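Local coordinates for protein (hdlp (histone deacetylase-like protein)) (Aquifex aeolicus, PDB 1C3P), which is a zinc-dependent homologue of the histone deacetylases that probably removes acetyl groups from acetylated lysine side chains, at residues A[226-231]-A[354-359]. Residues are numbered along the deposited sequence; the frame is centred on the assembly and turned at random.
Sequences LNDNEF and PWRGGE
Asp-228 holds both backbone polar atoms of Arg-356, one with its own N and one with its carboxylate. Asp-228 N donates to Arg-356 O (2.9 Å, nearly straight at 172°). Asp-228 OD2 accepts from Arg-356 N at 2.7 Å, met from above the carboxylate plane. With CG beside its own backbone N (chi1 -68°), the carboxylate lies close to both peptide groups of Arg-356. Asp-228 OD2 also lies 3.4 Å from Trp-355 CE3 and is hydrogen-bonded to Ser-271 OG, so OD2 of this buried residue has two polar partners. Farther along, Asn-227 ND2 donates to Glu-359 O (3.1 Å), which lies in its amide plane, and passes Gly-358 CA at 3.5 Å. Glu-230 N donates to Asn-227 OD1 (2.9 Å), fixing the amide; the reciprocal bond, Asn-227 N to Glu-230 OE1 (3.0 Å), completes a capping box. Replacing Asn-227 by alanine removes both ends of the amide, which would probably leave Glu-359 O and Glu-230 N without these partners. Arg-361 pairs with Glu-230 OE2, while the Arg-356 guanidinium turns off to Glu-262 and Leu-270 O. The contact thus lays the loop before helix 362-372 across the N-terminus of helix 228-245, which follows edge strand 217-222, with Trp-355 resting on helix 272-286.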
ATOM      1  N   LEU A 226     -13.042  12.498  -5.915  1.00 20.37           N
ATOM      2  CA  LEU A 226     -13.574  11.939  -4.671  1.00 18.71           C
ATOM      3  C   LEU A 226     -13.229  12.802  -3.449  1.00 19.84           C
ATOM      4  O   LEU A 226     -12.078  13.196  -3.284  1.00 18.13           O
ATOM      5  CB  LEU A 226     -12.989  10.547  -4.440  1.00 13.63           C
ATOM      6  CG  LEU A 226     -13.743   9.729  -3.392  1.00 18.44           C
ATOM      7  CD1 LEU A 226     -15.041   9.253  -4.044  1.00 18.09           C
ATOM      8  CD2 LEU A 226     -12.918   8.521  -2.937  1.00 17.96           C
ATOM      9  N   ASN A 227     -14.210  13.083  -2.592  1.00 23.30           N
ATOM     10  CA  ASN A 227     -13.920  13.871  -1.399  1.00 20.88           C
ATOM     11  C   ASN A 227     -13.906  12.973  -0.172  1.00 25.24           C
ATOM     12  O   ASN A 227     -14.205  11.778  -0.264  1.00 18.54           O
ATOM     13  CB  ASN A 227     -14.910  15.044  -1.218  1.00 21.73           C
ATOM     14  CG  ASN A 227     -16.345  14.593  -1.005  1.00 20.47           C
ATOM     15  OD1 ASN A 227     -16.625  13.718  -0.181  1.00 23.80           O
ATOM     16  ND2 ASN A 227     -17.269  15.219  -1.733  1.00 21.08           N
ATOM     17  N   ASP A 228     -13.559  13.547   0.977  1.00 19.41           N
ATOM     18  CA  ASP A 228     -13.460  12.769   2.207  1.00 22.15           C
ATOM     19  C   ASP A 228     -14.709  12.033   2.626  1.00 18.83           C
ATOM     20  O   ASP A 228     -14.632  10.893   3.073  1.00 16.28           O
ATOM     21  CB  ASP A 228     -13.001  13.660   3.372  1.00 16.82           C
ATOM     22  CG  ASP A 228     -11.575  14.124   3.223  1.00 30.68           C
ATOM     23  OD1 ASP A 228     -10.845  13.515   2.409  1.00 23.87           O
ATOM     24  OD2 ASP A 228     -11.180  15.077   3.938  1.00 25.02           O
ATOM     25  N   ASN A 229     -15.860  12.691   2.523  1.00 20.73           N
ATOM     26  CA  ASN A 229     -17.111  12.072   2.914  1.00 21.75           C
ATOM     27  C   ASN A 229     -17.442  10.891   2.029  1.00 18.47           C
ATOM     28  O   ASN A 229     -17.922   9.856   2.505  1.00 22.47           O
ATOM     29  CB  ASN A 229     -18.223  13.116   2.885  1.00 19.46           C
ATOM     30  CG  ASN A 229     -18.082  14.115   4.008  1.00 27.14           C
ATOM     31  OD1 ASN A 229     -18.325  13.784   5.162  1.00 33.03           O
ATOM     32  ND2 ASN A 229     -17.644  15.328   3.687  1.00 21.35           N
ATOM     33  N   GLU A 230     -17.138  11.023   0.744  1.00 17.79           N
ATOM     34  CA  GLU A 230     -17.412   9.933  -0.183  1.00 21.18           C
ATOM     35  C   GLU A 230     -16.511   8.731   0.089  1.00 16.89           C
ATOM     36  O   GLU A 230     -16.965   7.588   0.066  1.00 19.45           O
ATOM     37  CB  GLU A 230     -17.241  10.417  -1.622  1.00 20.54           C
ATOM     38  CG  GLU A 230     -18.189  11.556  -1.973  1.00 28.98           C
ATOM     39  CD  GLU A 230     -17.981  12.053  -3.385  1.00 24.35           C
ATOM     40  OE1 GLU A 230     -16.809  12.209  -3.775  1.00 22.00           O
ATOM     41  OE2 GLU A 230     -18.982  12.309  -4.086  1.00 24.99           O
ATOM     42  N   PHE A 231     -15.236   8.983   0.361  1.00 15.68           N
ATOM     43  CA  PHE A 231     -14.319   7.883   0.648  1.00 15.78           C
ATOM     44  C   PHE A 231     -14.771   7.139   1.912  1.00 18.54           C
ATOM     45  O   PHE A 231     -14.931   5.918   1.904  1.00 18.86           O
ATOM     46  CB  PHE A 231     -12.893   8.412   0.840  1.00 13.22           C
ATOM     47  CG  PHE A 231     -11.853   7.327   0.972  1.00 20.63           C
ATOM     48  CD1 PHE A 231     -11.544   6.500  -0.109  1.00 18.42           C
ATOM     49  CD2 PHE A 231     -11.181   7.131   2.171  1.00 21.10           C
ATOM     50  CE1 PHE A 231     -10.580   5.502   0.004  1.00 17.67           C
ATOM     51  CE2 PHE A 231     -10.211   6.130   2.297  1.00 28.29           C
ATOM     52  CZ  PHE A 231      -9.913   5.313   1.205  1.00 27.85           C
ATOM     53  N   PRO A 354      -6.507  20.358   6.637  1.00 30.12           N
ATOM     54  CA  PRO A 354      -7.918  20.542   6.980  1.00 34.02           C
ATOM     55  C   PRO A 354      -8.758  19.486   6.282  1.00 34.00           C
ATOM     56  O   PRO A 354      -8.338  18.920   5.273  1.00 28.28           O
ATOM     57  CB  PRO A 354      -8.213  21.935   6.430  1.00 32.25           C
ATOM     58  CG  PRO A 354      -7.335  21.965   5.200  1.00 44.48           C
ATOM     59  CD  PRO A 354      -6.035  21.501   5.838  1.00 35.38           C
ATOM     60  N   TRP A 355      -9.936  19.209   6.817  1.00 23.89           N
ATOM     61  CA  TRP A 355     -10.793  18.243   6.154  1.00 33.84           C
ATOM     62  C   TRP A 355     -11.087  18.725   4.746  1.00 33.12           C
ATOM     63  O   TRP A 355     -11.020  19.924   4.473  1.00 29.41           O
ATOM     64  CB  TRP A 355     -12.099  18.053   6.910  1.00 33.84           C
ATOM     65  CG  TRP A 355     -11.943  17.126   8.042  1.00 49.97           C
ATOM     66  CD1 TRP A 355     -11.468  17.412   9.291  1.00 56.10           C
ATOM     67  CD2 TRP A 355     -12.158  15.719   8.003  1.00 46.60           C
ATOM     68  NE1 TRP A 355     -11.376  16.256  10.034  1.00 56.07           N
ATOM     69  CE2 TRP A 355     -11.794  15.202   9.263  1.00 54.73           C
ATOM     70  CE3 TRP A 355     -12.624  14.840   7.022  1.00 46.90           C
ATOM     71  CZ2 TRP A 355     -11.881  13.845   9.566  1.00 55.25           C
ATOM     72  CZ3 TRP A 355     -12.711  13.496   7.321  1.00 50.74           C
ATOM     73  CH2 TRP A 355     -12.341  13.010   8.581  1.00 50.68           C
ATOM     74  N   ARG A 356     -11.395  17.780   3.861  1.00 23.90           N
ATOM     75  CA  ARG A 356     -11.707  18.076   2.467  1.00 23.96           C
ATOM     76  C   ARG A 356     -12.945  17.268   2.115  1.00 24.89           C
ATOM     77  O   ARG A 356     -12.906  16.360   1.286  1.00 22.25           O
ATOM     78  CB  ARG A 356     -10.524  17.686   1.570  1.00 22.66           C
ATOM     79  CG  ARG A 356      -9.267  18.499   1.871  1.00 29.06           C
ATOM     80  CD  ARG A 356      -7.997  17.934   1.265  1.00 28.92           C
ATOM     81  NE  ARG A 356      -6.863  18.787   1.620  1.00 24.73           N
ATOM     82  CZ  ARG A 356      -5.588  18.469   1.427  1.00 23.57           C
ATOM     83  NH1 ARG A 356      -5.265  17.304   0.877  1.00 22.15           N
ATOM     84  NH2 ARG A 356      -4.635  19.324   1.784  1.00 22.69           N
ATOM     85  N   GLY A 357     -14.057  17.607   2.756  1.00 23.91           N
ATOM     86  CA  GLY A 357     -15.285  16.876   2.515  1.00 26.72           C
ATOM     87  C   GLY A 357     -16.215  17.483   1.490  1.00 26.90           C
ATOM     88  O   GLY A 357     -15.825  18.332   0.690  1.00 29.87           O
ATOM     89  N   GLY A 358     -17.459  17.029   1.521  1.00 28.22           N
ATOM     90  CA  GLY A 358     -18.457  17.516   0.593  1.00 30.96           C
ATOM     91  C   GLY A 358     -19.636  16.565   0.606  1.00 30.03           C
ATOM     92  O   GLY A 358     -19.755  15.729   1.493  1.00 24.03           O
ATOM     93  N   GLU A 359     -20.515  16.685  -0.380  1.00 28.34           N
ATOM     94  CA  GLU A 359     -21.666  15.807  -0.452  1.00 24.37           C
ATOM     95  C   GLU A 359     -21.272  14.469  -1.042  1.00 27.35           C
ATOM     96  O   GLU A 359     -20.267  14.359  -1.741  1.00 22.94           O
ATOM     97  CB  GLU A 359     -22.742  16.429  -1.337  1.00 32.52           C
ATOM     98  CG  GLU A 359     -23.433  17.634  -0.744  1.00 45.44           C
ATOM     99  CD  GLU A 359     -24.367  18.299  -1.742  1.00 50.43           C
ATOM    100  OE1 GLU A 359     -25.186  17.584  -2.364  1.00 42.92           O
ATOM    101  OE2 GLU A 359     -24.283  19.534  -1.898  1.00 40.72           O
TER